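Local coordinates for protein endostatin (Mus musculus, PDB 1KOE) that inhibits angiogenesis and, as the C-terminal fragment of the collagen XVIII alpha1 chain, probably binds heparin, at residues V3-A8 and L68-L73; V7-P12 and F95-R100; R21-Q26 and F40-S45; V63-L68 and P75-L80; K111-G116 and I164-E169. All blocks are in the same frame, centred on the assembly; numbering follows the deposited sequence.

Interaction 1. Residues V3-A8 and L68-L73; sequences VLHLVA and LKDEVL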
# COMPACT_ATOMS: atom_id res chain seq x y z
N VAL A 3 2.89 10.45 -13.93
CA VAL A 3 2.77 9.11 -13.37
C VAL A 3 2.86 9.25 -11.85
O VAL A 3 3.38 10.24 -11.36
CB VAL A 3 3.94 8.19 -13.80
CG1 VAL A 3 3.92 7.92 -15.31
CG2 VAL A 3 5.25 8.77 -13.36
N LEU A 4 2.35 8.25 -11.13
CA LEU A 4 2.42 8.20 -9.68
C LEU A 4 3.09 6.87 -9.34
O LEU A 4 2.65 5.81 -9.81
CB LEU A 4 1.03 8.22 -9.04
CG LEU A 4 0.18 9.48 -9.24
CD1 LEU A 4 -1.17 9.28 -8.55
CD2 LEU A 4 0.91 10.70 -8.69
N HIS A 5 4.15 6.92 -8.54
CA HIS A 5 4.86 5.71 -8.16
C HIS A 5 4.26 4.98 -6.92
O HIS A 5 3.91 5.63 -5.92
CB HIS A 5 6.34 6.00 -7.90
CG HIS A 5 7.08 6.48 -9.11
ND1 HIS A 5 7.09 7.80 -9.50
CD2 HIS A 5 7.80 5.81 -10.04
CE1 HIS A 5 7.79 7.93 -10.62
NE2 HIS A 5 8.23 6.74 -10.96
N LEU A 6 4.15 3.66 -7.01
CA LEU A 6 3.67 2.82 -5.91
C LEU A 6 4.90 1.97 -5.56
O LEU A 6 5.37 1.19 -6.39
CB LEU A 6 2.50 1.95 -6.37
CG LEU A 6 1.81 1.08 -5.31
CD1 LEU A 6 1.11 1.92 -4.28
CD2 LEU A 6 0.79 0.16 -6.00
N VAL A 7 5.41 2.12 -4.35
CA VAL A 7 6.65 1.49 -3.93
C VAL A 7 6.53 0.88 -2.54
O VAL A 7 5.92 1.47 -1.65
CB VAL A 7 7.80 2.55 -3.91
CG1 VAL A 7 9.14 1.90 -3.65
CG2 VAL A 7 7.84 3.33 -5.23
N ALA A 8 7.10 -0.30 -2.35
CA ALA A 8 7.03 -0.95 -1.05
C ALA A 8 8.14 -0.53 -0.06
O ALA A 8 9.28 -0.22 -0.47
CB ALA A 8 7.07 -2.47 -1.24
N LEU A 68 8.44 1.31 -9.13
CA LEU A 68 9.70 2.04 -9.01
C LEU A 68 10.44 2.18 -10.34
O LEU A 68 11.11 3.19 -10.58
CB LEU A 68 10.60 1.31 -8.01
CG LEU A 68 11.95 1.96 -7.70
CD1 LEU A 68 11.73 3.21 -6.86
CD2 LEU A 68 12.86 0.98 -6.96
N LYS A 69 10.34 1.15 -11.18
CA LYS A 69 10.99 1.12 -12.49
C LYS A 69 10.12 1.67 -13.62
O LYS A 69 10.42 1.47 -14.80
CB LYS A 69 11.43 -0.31 -12.82
CG LYS A 69 12.52 -0.84 -11.86
CD LYS A 69 12.91 -2.28 -12.17
CE LYS A 69 14.24 -2.65 -11.50
NZ LYS A 69 14.26 -2.33 -10.04
N ASP A 70 9.07 2.39 -13.25
CA ASP A 70 8.15 3.01 -14.21
C ASP A 70 7.32 2.04 -15.05
O ASP A 70 6.82 2.42 -16.10
CB ASP A 70 8.84 4.05 -15.11
CG ASP A 70 9.28 5.29 -14.35
OD1 ASP A 70 8.86 5.51 -13.21
OD2 ASP A 70 10.05 6.09 -14.91
N GLU A 71 7.19 0.80 -14.60
CA GLU A 71 6.36 -0.17 -15.31
C GLU A 71 4.92 0.11 -14.89
O GLU A 71 4.62 0.24 -13.70
CB GLU A 71 6.78 -1.58 -14.93
CG GLU A 71 8.24 -1.80 -15.29
CD GLU A 71 8.81 -3.13 -14.87
OE1 GLU A 71 8.33 -3.77 -13.89
OE2 GLU A 71 9.80 -3.52 -15.53
N VAL A 72 4.05 0.24 -15.88
CA VAL A 72 2.66 0.58 -15.63
C VAL A 72 1.90 -0.53 -14.95
O VAL A 72 1.91 -1.68 -15.41
CB VAL A 72 1.94 1.02 -16.92
CG1 VAL A 72 0.52 1.49 -16.61
CG2 VAL A 72 2.75 2.11 -17.60
N LEU A 73 1.25 -0.19 -13.83
CA LEU A 73 0.47 -1.14 -13.03
C LEU A 73 -1.03 -0.98 -13.22
O LEU A 73 -1.77 -1.95 -13.23
CB LEU A 73 0.79 -0.97 -11.53
CG LEU A 73 2.26 -1.07 -11.13
CD1 LEU A 73 2.37 -0.80 -9.65
CD2 LEU A 73 2.84 -2.42 -11.46
O HOH W 1 7.57 -0.37 -6.91

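Interaction 2. Residues V7-P12 and F95-R100; sequences VALNTP and FSFDGR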
# COMPACT_ATOMS: atom_id res chain seq x y z
N VAL A 7 5.41 2.12 -4.35
CA VAL A 7 6.65 1.49 -3.93
C VAL A 7 6.53 0.88 -2.54
O VAL A 7 5.92 1.47 -1.65
CB VAL A 7 7.80 2.55 -3.91
CG1 VAL A 7 9.14 1.90 -3.65
CG2 VAL A 7 7.84 3.33 -5.23
N ALA A 8 7.10 -0.30 -2.35
CA ALA A 8 7.03 -0.95 -1.05
C ALA A 8 8.14 -0.53 -0.06
O ALA A 8 9.28 -0.22 -0.47
CB ALA A 8 7.07 -2.47 -1.24
N LEU A 9 7.80 -0.54 1.23
CA LEU A 9 8.79 -0.28 2.26
C LEU A 9 9.83 -1.42 2.20
O LEU A 9 9.51 -2.55 1.80
CB LEU A 9 8.16 -0.20 3.65
CG LEU A 9 7.34 1.07 3.93
CD1 LEU A 9 6.81 0.99 5.35
CD2 LEU A 9 8.21 2.33 3.80
N ASN A 10 11.05 -1.14 2.64
CA ASN A 10 12.14 -2.10 2.55
C ASN A 10 12.07 -3.31 3.48
O ASN A 10 12.91 -4.20 3.38
CB ASN A 10 13.49 -1.39 2.69
CG ASN A 10 13.79 -0.46 1.51
OD1 ASN A 10 13.37 -0.71 0.38
ND2 ASN A 10 14.53 0.61 1.78
N THR A 11 11.12 -3.31 4.42
CA THR A 11 10.94 -4.46 5.29
C THR A 11 9.45 -4.62 5.53
O THR A 11 8.68 -3.68 5.35
CB THR A 11 11.55 -4.29 6.71
OG1 THR A 11 10.78 -3.34 7.45
CG2 THR A 11 13.00 -3.83 6.64
N PRO A 12 9.01 -5.86 5.82
CA PRO A 12 7.58 -6.06 6.09
C PRO A 12 7.36 -5.44 7.47
O PRO A 12 8.33 -5.19 8.21
CB PRO A 12 7.45 -7.58 6.14
CG PRO A 12 8.79 -8.05 6.58
CD PRO A 12 9.72 -7.15 5.79
N PHE A 95 8.32 -3.28 -6.57
CA PHE A 95 9.67 -3.14 -6.00
C PHE A 95 9.66 -2.28 -4.73
O PHE A 95 8.86 -1.35 -4.59
CB PHE A 95 10.61 -2.47 -7.01
CG PHE A 95 10.83 -3.27 -8.25
CD1 PHE A 95 11.82 -4.23 -8.29
CD2 PHE A 95 10.03 -3.08 -9.36
CE1 PHE A 95 12.01 -5.00 -9.44
CE2 PHE A 95 10.22 -3.85 -10.50
CZ PHE A 95 11.22 -4.81 -10.53
N SER A 96 10.58 -2.60 -3.81
CA SER A 96 10.78 -1.81 -2.60
C SER A 96 11.65 -0.61 -3.03
O SER A 96 12.16 -0.59 -4.17
CB SER A 96 11.51 -2.65 -1.57
OG SER A 96 12.76 -3.07 -2.07
N PHE A 97 11.85 0.35 -2.12
CA PHE A 97 12.65 1.54 -2.43
C PHE A 97 14.08 1.18 -2.84
O PHE A 97 14.64 1.80 -3.75
CB PHE A 97 12.68 2.51 -1.24
CG PHE A 97 11.40 3.27 -1.06
CD1 PHE A 97 11.11 4.36 -1.90
CD2 PHE A 97 10.47 2.90 -0.09
CE1 PHE A 97 9.91 5.05 -1.78
CE2 PHE A 97 9.27 3.58 0.04
CZ PHE A 97 8.98 4.67 -0.81
N ASP A 98 14.65 0.17 -2.19
CA ASP A 98 16.01 -0.24 -2.53
C ASP A 98 16.13 -1.18 -3.74
O ASP A 98 17.18 -1.81 -3.94
CB ASP A 98 16.76 -0.77 -1.29
CG ASP A 98 16.15 -2.04 -0.72
OD1 ASP A 98 15.34 -2.71 -1.40
OD2 ASP A 98 16.49 -2.38 0.44
N GLY A 99 15.04 -1.31 -4.51
CA GLY A 99 15.05 -2.08 -5.73
C GLY A 99 14.81 -3.57 -5.74
O GLY A 99 15.07 -4.20 -6.76
N ARG A 100 14.28 -4.13 -4.68
CA ARG A 100 14.01 -5.56 -4.64
C ARG A 100 12.56 -5.91 -5.00
O ARG A 100 11.63 -5.20 -4.61
CB ARG A 100 14.33 -6.12 -3.25
CG ARG A 100 15.81 -6.16 -2.92
CD ARG A 100 16.01 -6.52 -1.46
NE ARG A 100 15.61 -5.41 -0.61
CZ ARG A 100 15.16 -5.52 0.63
NH1 ARG A 100 15.05 -6.71 1.21
NH2 ARG A 100 14.82 -4.44 1.30
O HOH W 2 14.61 -6.55 3.92

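Interaction 3. Residues R21-Q26 and F40-S45; sequences RGADFQ and FRAFLS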
# COMPACT_ATOMS: atom_id res chain seq x y z
N ARG A 21 1.11 7.88 11.55
CA ARG A 21 2.24 8.82 11.55
C ARG A 21 3.55 8.02 11.42
O ARG A 21 4.48 8.46 10.73
CB ARG A 21 2.26 9.67 12.84
CG ARG A 21 1.10 10.64 12.96
CD ARG A 21 1.09 11.34 14.30
NE ARG A 21 0.16 12.47 14.29
CZ ARG A 21 -0.18 13.20 15.36
NH1 ARG A 21 0.35 12.91 16.55
NH2 ARG A 21 -1.03 14.21 15.23
N GLY A 22 3.60 6.84 12.04
CA GLY A 22 4.78 5.99 11.98
C GLY A 22 5.00 5.46 10.57
O GLY A 22 6.10 5.55 10.01
N ALA A 23 3.94 4.92 9.97
CA ALA A 23 4.00 4.38 8.61
C ALA A 23 4.34 5.49 7.60
O ALA A 23 5.20 5.31 6.74
CB ALA A 23 2.67 3.72 8.24
N ASP A 24 3.67 6.62 7.71
CA ASP A 24 3.94 7.75 6.81
C ASP A 24 5.39 8.22 6.95
O ASP A 24 6.02 8.58 5.95
CB ASP A 24 3.00 8.94 7.11
CG ASP A 24 1.63 8.82 6.44
OD1 ASP A 24 1.44 7.93 5.59
OD2 ASP A 24 0.73 9.66 6.73
N PHE A 25 5.92 8.22 8.17
CA PHE A 25 7.30 8.65 8.37
C PHE A 25 8.28 7.66 7.69
O PHE A 25 9.32 8.06 7.14
CB PHE A 25 7.61 8.80 9.86
CG PHE A 25 8.99 9.31 10.14
CD1 PHE A 25 9.47 10.44 9.47
CD2 PHE A 25 9.80 8.69 11.07
CE1 PHE A 25 10.76 10.94 9.74
CE2 PHE A 25 11.08 9.18 11.34
CZ PHE A 25 11.56 10.31 10.68
N GLN A 26 7.98 6.36 7.75
CA GLN A 26 8.82 5.36 7.10
C GLN A 26 8.85 5.62 5.58
O GLN A 26 9.92 5.58 4.97
CB GLN A 26 8.33 3.95 7.42
CG GLN A 26 8.70 3.49 8.82
CD GLN A 26 10.21 3.55 9.06
OE1 GLN A 26 10.99 2.94 8.32
NE2 GLN A 26 10.63 4.32 10.07
N PHE A 40 5.50 10.83 -0.65
CA PHE A 40 4.98 9.48 -0.48
C PHE A 40 4.28 9.29 0.84
O PHE A 40 4.81 9.65 1.90
CB PHE A 40 6.12 8.48 -0.56
CG PHE A 40 6.69 8.33 -1.95
CD1 PHE A 40 7.61 9.26 -2.44
CD2 PHE A 40 6.29 7.27 -2.76
CE1 PHE A 40 8.13 9.13 -3.71
CE2 PHE A 40 6.82 7.14 -4.04
CZ PHE A 40 7.74 8.07 -4.51
N ARG A 41 3.08 8.73 0.78
CA ARG A 41 2.30 8.44 1.96
C ARG A 41 1.99 6.94 2.02
O ARG A 41 2.01 6.26 0.98
CB ARG A 41 1.02 9.28 1.95
CG ARG A 41 1.31 10.78 2.08
CD ARG A 41 0.18 11.55 2.73
NE ARG A 41 -0.19 10.96 4.01
CZ ARG A 41 -1.44 10.85 4.44
NH1 ARG A 41 -2.45 11.31 3.70
NH2 ARG A 41 -1.69 10.26 5.62
N ALA A 42 1.79 6.39 3.21
CA ALA A 42 1.50 4.97 3.35
C ALA A 42 0.15 4.64 2.72
O ALA A 42 -0.81 5.40 2.86
CB ALA A 42 1.52 4.57 4.82
N PHE A 43 0.12 3.53 1.99
CA PHE A 43 -1.06 3.00 1.30
C PHE A 43 -1.92 2.27 2.36
O PHE A 43 -1.93 1.05 2.45
CB PHE A 43 -0.55 2.01 0.21
CG PHE A 43 -1.62 1.47 -0.72
CD1 PHE A 43 -2.08 2.22 -1.81
CD2 PHE A 43 -2.12 0.18 -0.55
CE1 PHE A 43 -3.02 1.69 -2.72
CE2 PHE A 43 -3.05 -0.35 -1.45
CZ PHE A 43 -3.50 0.41 -2.54
N LEU A 44 -2.61 3.04 3.21
CA LEU A 44 -3.40 2.46 4.28
C LEU A 44 -4.54 3.39 4.64
O LEU A 44 -4.41 4.61 4.49
CB LEU A 44 -2.54 2.35 5.56
CG LEU A 44 -1.23 1.55 5.63
CD1 LEU A 44 -0.43 1.89 6.89
CD2 LEU A 44 -1.55 0.07 5.59
N SER A 45 -5.68 2.83 5.07
CA SER A 45 -6.76 3.67 5.60
C SER A 45 -6.43 3.78 7.10
O SER A 45 -5.74 2.93 7.66
CB SER A 45 -8.13 2.99 5.45
OG SER A 45 -8.66 3.18 4.16
O HOH W 3 -1.25 7.52 4.67

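Interaction 4. Residues V63-L68 and P75-L80; sequences VPIVNL and PSWDSL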
# COMPACT_ATOMS: atom_id res chain seq x y z
N VAL A 63 -4.02 9.58 -14.20
CA VAL A 63 -2.58 9.52 -14.06
C VAL A 63 -2.21 8.04 -13.81
O VAL A 63 -2.63 7.44 -12.83
CB VAL A 63 -2.06 10.43 -12.92
CG1 VAL A 63 -0.57 10.26 -12.76
CG2 VAL A 63 -2.37 11.90 -13.23
N PRO A 64 -1.47 7.41 -14.74
CA PRO A 64 -1.12 6.02 -14.51
C PRO A 64 -0.32 5.76 -13.25
O PRO A 64 0.47 6.59 -12.82
CB PRO A 64 -0.34 5.64 -15.78
CG PRO A 64 0.16 6.93 -16.31
CD PRO A 64 -0.97 7.88 -16.05
N ILE A 65 -0.55 4.60 -12.65
CA ILE A 65 0.17 4.17 -11.45
C ILE A 65 1.27 3.24 -11.96
O ILE A 65 0.99 2.28 -12.69
CB ILE A 65 -0.73 3.38 -10.47
CG1 ILE A 65 -1.99 4.21 -10.12
CG2 ILE A 65 0.06 2.97 -9.22
CD1 ILE A 65 -1.75 5.52 -9.39
N VAL A 66 2.51 3.51 -11.57
CA VAL A 66 3.66 2.72 -12.01
C VAL A 66 4.49 2.27 -10.83
O VAL A 66 4.36 2.81 -9.73
CB VAL A 66 4.60 3.55 -12.99
CG1 VAL A 66 3.80 4.10 -14.16
CG2 VAL A 66 5.32 4.68 -12.25
N ASN A 67 5.31 1.25 -11.04
CA ASN A 67 6.20 0.80 -9.98
C ASN A 67 7.49 1.66 -9.99
O ASN A 67 7.60 2.61 -10.78
CB ASN A 67 6.46 -0.71 -10.06
CG ASN A 67 7.20 -1.13 -11.31
OD1 ASN A 67 7.89 -0.33 -11.95
ND2 ASN A 67 7.12 -2.41 -11.62
N LEU A 68 8.44 1.31 -9.13
CA LEU A 68 9.70 2.04 -9.01
C LEU A 68 10.44 2.18 -10.34
O LEU A 68 11.11 3.19 -10.58
CB LEU A 68 10.60 1.31 -8.01
CG LEU A 68 11.95 1.96 -7.70
CD1 LEU A 68 11.73 3.21 -6.86
CD2 LEU A 68 12.86 0.98 -6.96
N PRO A 75 -4.07 2.04 -15.10
CA PRO A 75 -4.29 3.28 -15.87
C PRO A 75 -4.57 4.52 -15.02
O PRO A 75 -4.32 5.65 -15.46
CB PRO A 75 -5.47 2.92 -16.78
CG PRO A 75 -6.17 1.81 -16.04
CD PRO A 75 -5.05 1.00 -15.46
N SER A 76 -5.04 4.32 -13.80
CA SER A 76 -5.34 5.42 -12.90
C SER A 76 -5.56 4.90 -11.49
O SER A 76 -5.68 3.70 -11.25
CB SER A 76 -6.63 6.13 -13.33
OG SER A 76 -7.75 5.28 -13.14
N TRP A 77 -5.63 5.85 -10.56
CA TRP A 77 -5.88 5.56 -9.16
C TRP A 77 -7.32 5.05 -9.01
O TRP A 77 -7.57 4.02 -8.40
CB TRP A 77 -5.69 6.85 -8.36
CG TRP A 77 -5.97 6.76 -6.89
CD1 TRP A 77 -6.99 7.39 -6.21
CD2 TRP A 77 -5.15 6.13 -5.88
NE1 TRP A 77 -6.84 7.21 -4.86
CE2 TRP A 77 -5.72 6.45 -4.62
CE3 TRP A 77 -3.99 5.34 -5.93
CZ2 TRP A 77 -5.16 5.99 -3.41
CZ3 TRP A 77 -3.43 4.89 -4.73
CH2 TRP A 77 -4.03 5.22 -3.48
N ASP A 78 -8.25 5.75 -9.65
CA ASP A 78 -9.66 5.38 -9.59
C ASP A 78 -9.93 3.96 -10.01
O ASP A 78 -10.79 3.29 -9.45
CB ASP A 78 -10.51 6.32 -10.46
CG ASP A 78 -10.80 7.63 -9.79
OD1 ASP A 78 -10.45 7.79 -8.60
OD2 ASP A 78 -11.39 8.51 -10.46
N SER A 79 -9.20 3.49 -11.01
CA SER A 79 -9.38 2.13 -11.52
C SER A 79 -9.22 1.08 -10.44
O SER A 79 -9.86 0.03 -10.48
CB SER A 79 -8.40 1.85 -12.66
OG SER A 79 -8.60 2.78 -13.70
N LEU A 80 -8.36 1.35 -9.47
CA LEU A 80 -8.13 0.39 -8.39
C LEU A 80 -9.33 0.26 -7.43
O LEU A 80 -9.53 -0.78 -6.82
CB LEU A 80 -6.89 0.79 -7.57
CG LEU A 80 -5.51 0.84 -8.22
CD1 LEU A 80 -4.52 1.37 -7.18
CD2 LEU A 80 -5.08 -0.54 -8.69
O HOH W 4 -4.75 8.42 -11.45

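Interaction 5. Residues K111-G116 and I164-E169; sequences KSVWHG and IVLCIE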
# COMPACT_ATOMS: atom_id res chain seq x y z
N LYS A 111 3.50 -12.91 1.26
CA LYS A 111 3.18 -12.03 0.15
C LYS A 111 1.82 -11.34 0.20
O LYS A 111 1.12 -11.25 -0.81
CB LYS A 111 3.37 -12.78 -1.17
CG LYS A 111 4.68 -13.56 -1.24
CD LYS A 111 5.91 -12.68 -1.07
CE LYS A 111 7.15 -13.55 -1.22
NZ LYS A 111 8.41 -12.79 -1.01
N SER A 112 1.47 -10.84 1.39
CA SER A 112 0.23 -10.11 1.59
C SER A 112 0.59 -8.66 1.88
O SER A 112 1.69 -8.36 2.34
CB SER A 112 -0.60 -10.72 2.72
OG SER A 112 -1.16 -11.97 2.31
N VAL A 113 -0.35 -7.77 1.60
CA VAL A 113 -0.17 -6.33 1.79
C VAL A 113 -1.25 -5.78 2.72
O VAL A 113 -2.43 -6.11 2.56
CB VAL A 113 -0.30 -5.60 0.43
CG1 VAL A 113 -0.16 -4.09 0.62
CG2 VAL A 113 0.74 -6.11 -0.55
N TRP A 114 -0.84 -4.98 3.70
CA TRP A 114 -1.79 -4.35 4.62
C TRP A 114 -2.49 -3.20 3.91
O TRP A 114 -1.88 -2.49 3.12
CB TRP A 114 -1.05 -3.71 5.82
CG TRP A 114 -0.51 -4.64 6.86
CD1 TRP A 114 0.78 -4.73 7.29
CD2 TRP A 114 -1.26 -5.58 7.65
NE1 TRP A 114 0.88 -5.66 8.31
CE2 TRP A 114 -0.36 -6.20 8.54
CE3 TRP A 114 -2.62 -5.97 7.68
CZ2 TRP A 114 -0.76 -7.18 9.47
CZ3 TRP A 114 -3.02 -6.98 8.61
CH2 TRP A 114 -2.09 -7.55 9.48
N HIS A 115 -3.79 -3.03 4.16
CA HIS A 115 -4.48 -1.88 3.60
C HIS A 115 -5.59 -1.28 4.49
O HIS A 115 -5.88 -0.09 4.39
CB HIS A 115 -4.97 -2.10 2.15
CG HIS A 115 -5.93 -3.25 2.00
ND1 HIS A 115 -7.24 -3.19 2.44
CD2 HIS A 115 -5.78 -4.47 1.42
CE1 HIS A 115 -7.85 -4.33 2.14
NE2 HIS A 115 -6.98 -5.12 1.53
N GLY A 116 -6.21 -2.11 5.34
CA GLY A 116 -7.27 -1.64 6.23
C GLY A 116 -8.46 -0.96 5.55
O GLY A 116 -9.15 -0.17 6.20
N ILE A 164 3.73 -6.84 3.74
CA ILE A 164 4.24 -5.78 2.89
C ILE A 164 3.42 -4.52 3.14
O ILE A 164 2.20 -4.58 3.35
CB ILE A 164 4.06 -6.16 1.40
CG1 ILE A 164 4.83 -7.45 1.09
CG2 ILE A 164 4.49 -5.00 0.48
CD1 ILE A 164 4.38 -8.14 -0.18
N VAL A 165 4.09 -3.38 3.15
CA VAL A 165 3.42 -2.10 3.29
C VAL A 165 3.87 -1.28 2.10
O VAL A 165 5.08 -1.20 1.81
CB VAL A 165 3.80 -1.38 4.61
CG1 VAL A 165 3.15 -0.00 4.64
CG2 VAL A 165 3.32 -2.22 5.82
N LEU A 166 2.90 -0.69 1.40
CA LEU A 166 3.18 0.15 0.23
C LEU A 166 3.08 1.65 0.54
O LEU A 166 2.40 2.08 1.49
CB LEU A 166 2.20 -0.18 -0.90
CG LEU A 166 2.15 -1.66 -1.33
CD1 LEU A 166 1.09 -1.83 -2.42
CD2 LEU A 166 3.51 -2.12 -1.81
N CYS A 167 3.76 2.44 -0.29
CA CYS A 167 3.76 3.90 -0.20
C CYS A 167 3.36 4.40 -1.58
O CYS A 167 3.84 3.87 -2.60
CB CYS A 167 5.16 4.45 0.12
SG CYS A 167 5.92 3.80 1.62
N ILE A 168 2.47 5.37 -1.61
CA ILE A 168 1.99 5.94 -2.86
C ILE A 168 2.36 7.43 -2.95
O ILE A 168 2.25 8.17 -1.97
CB ILE A 168 0.43 5.75 -3.02
CG1 ILE A 168 -0.10 6.43 -4.30
CG2 ILE A 168 -0.33 6.24 -1.76
CD1 ILE A 168 0.27 5.73 -5.59
N GLU A 169 2.85 7.82 -4.13
CA GLU A 169 3.20 9.22 -4.43
C GLU A 169 1.84 9.91 -4.51
O GLU A 169 0.99 9.53 -5.31
CB GLU A 169 3.91 9.25 -5.76
CG GLU A 169 4.68 10.50 -6.02
CD GLU A 169 5.58 10.38 -7.24
OE1 GLU A 169 5.50 9.35 -7.95
OE2 GLU A 169 6.37 11.30 -7.51
O HOH W 5 0.17 -0.87 2.36

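Interaction 1. Residues V3-A8 and L68-L73
The loop of a beta hairpin reaches back to the mixed five-stranded sheet here: His-5, on strand 4-8, meets Asp-70 in the loop that joins strand 65-66 to strand 72-74. Strand 65-66 lies between strands 4-8 and 72-74, and Leu-6 and Leu-73 meet across it. His-5 NE2 donates to Asp-70 OD1 at 2.6 Å, with an N-H...O angle of 142°. The carboxylate oxygen is met almost end-on, and it stands 19° out of the imidazole plane, with the two flat groups turned 39° against each other. CG of His-5 is anti to the carbonyl carbon, a setting that sends the ring out from the strand to the loop. Deeper in the contact, Leu-6 CD2 touches Leu-73 CD1 at 4.1 Å, the two side chains meeting at about a right angle. Separately, Val-7 CG2 packs on Leu-68 CD1 at 4.2 Å. Leu-6 O and Leu-68 N are joined through a water, which donates to Leu-6 O (2.7 Å) and accepts from Leu-68 N (2.9 Å). The other ring nitrogen of His-5, ND1, is hydrogen-bonded to Glu-169 of the neighbouring strand 166-169. A carboxylate at each nitrogen fixes the rotation of the ring and would be expected to raise the pKa of the imidazole.

Interaction 2. Residues V7-P12 and F95-R100
Val-7 CG1 sits squarely over one face of the Phe-97 ring, 3.6 Å from its centroid and 10° off the ring normal, in a close CH-pi contact. Val-7 CG1 is anti to the backbone N (chi1 -173°), which turns this methyl and not CG2 onto the ring. Leu-9 CD2 comes to the ring's edge, with the two side chains side by side. The backbones meet at Ala-8, which bridges to Ser-96: Ala-8 N donates to Phe-95 O at 3.0 Å, and Phe-97 N returns a weak bond to Ala-8 O. This single bridge ties the end of strand 4-8 to the type I beta turn running from Ser-96 to Gly-99. Toward solvent the packing gives way to polar links. The Asn-10 amide lies stacked on the Asp-98 carboxylate, planes only 11° apart, while Asn-10 OD1 accepts Asp-98 N at 3.0 Å. Arg-100 grips Asp-98 side-on, NE to OD1 and NH2 to OD2, and Ser-96 OG donates to Asp-98 OD1 from the opposite face of the carboxylate. Thus steadied, Arg-100 NH2 also reaches Asn-10 O at 2.8 Å, on a lone pair in the carbonyl plane. A water donates to Asn-10 O and accepts from Arg-100 NH1.

Interaction 3. Residues R21-Q26 and F40-S45
Asp-24 turns its carboxylate from helix 19-33 toward strand 40-42 and divides its two oxygens between the strand backbone and the side chain of Arg-41. OD1 faces the backbone: Ala-42 N donates to it at 2.9 Å with an N-H...O angle of 164°, approaching roughly in line with the C-O bond. OD2 takes the guanidinium, which comes side-on and gives two nitrogens to this one oxygen. Arg-41 NH2 lies 2.7 Å from Asp-24 OD2, on its syn lone pair, and completes a salt bridge; Arg-41 NE, at 3.2 Å from OD2, approaches from above the carboxylate plane. The oxygen stays in the guanidinium plane, yet the two planes are turned 77° against each other. A bend in the arginine chain (chi3 54°) brings the guanidinium to the acid. Asp-24 OD1 also accepts from a water that donates to Ala-42 O. Beside this polar group the surfaces are apolar, with Ala-23 CB resting on Ala-42 CB at 3.7 Å and on Leu-44 CD1 at 3.8 Å. The axes of segments 21-26 and 40-42 pass 6.5 Å apart. Helix 19-33 thus runs obliquely past the outermost strand 40-42, whose next neighbour in the sheet is strand 166-169; the disulfide of Cys-27 with Cys-167 links that same helix and strand.

Interaction 4. Residues V63-L68 and P75-L80
The backbones draw together at two prolines, with Pro-64 CA 4.4 Å from Pro-75 CA, but no direct hydrogen bond joins the segments. Segment 63-68 carries the first strand of a beta hairpin, 65-66 with 72-74, and segment 75-80, with the short, weakly bonded helix 77-80, follows the second. Pro-64 N has no hydrogen to give to the nearby Pro-75 O. Two CA-H...O contacts are made: the CA-H of Ser-76 is aimed almost straight at Val-63 O (CA to O 3.4 Å, 176° at the hydrogen), and Pro-64 CA lies equally far from Pro-75 O. A water takes the Trp-77 N-H at 2.9 Å and also lies near Val-63 O. Among the side chains, Ile-65 carries the packing: its CG1 lies 3.9 Å from Ser-76 C, while CD1 reaches the edge of the indole, 4.1 Å from Trp-77 CE3. The Trp-77 ring is anchored at NE1 by the backbone oxygen of Tyr-52. Ser-76 OG and Ser-79 OG are hydrogen-bonded to each other at 2.7 Å.

Interaction 5. Residues K111-G116 and I164-E169
Ile-164 lies against the backbone of Ser-112 along most of its side chain. Its CB starts 3.4 Å from Ser-112 O and 3.9 Å from Val-113 CG2. At CB the chain forks: CG2 goes to Val-113 CG2 at 4.0 Å, and CG1, anti to the carbonyl carbon (chi1 -61°), stays by Ser-112 O at 3.5 Å. The tip, CD1, still lies 3.7 Å from Ser-112 O and also reaches Lys-111 CA at 4.1 Å. Ile-164 N donates to Ser-112 O (2.9 Å), and Trp-114 N donates to Ile-164 O (3.1 Å), nearly along the C=O axis at 174°. The two bonds form a single beta bridge between Val-113 and Ile-164, through which strand 112-114, outermost in the antiparallel sheet with strands 140-145 and 155-158, joins segment 164-169, which carries strand 166-169 of the five-stranded mixed sheet. Further along, Val-113 CG1 meets Leu-166 CG, the side chains crossing at about a right angle. Val-165 CG2 comes in plane to the indole edge at Trp-114 CD1, while Trp-114 NE1 is bonded to Leu-13 O. As the backbones part, a water spans the gap, donating to Trp-114 O and accepting from Leu-166 N.

In the fold
All five contacts reach the mixed sheet 40-42, 166-169, 4-8, 65-66, 72-74. Interaction 3 lies at one outer strand, interactions 1 and 4 toward the opposite end, their centres about 8 Å apart, and the centre of interaction 5 about 3 Å from that of the molecule. Interactions 1 and 2 share Val-7 and Ala-8 of strand 4-8. Along the chain, interaction 3 falls within the span of interaction 1, interaction 4 alternates with interaction 1, the span of interaction 2 encloses interactions 3 and 4, and interaction 5 comes last, coupling the mixed sheet to the three-stranded one. Strands 4-8 and 166-169, near the two termini, are neighbours in the sheet, consistent with the C-type-lectin clan.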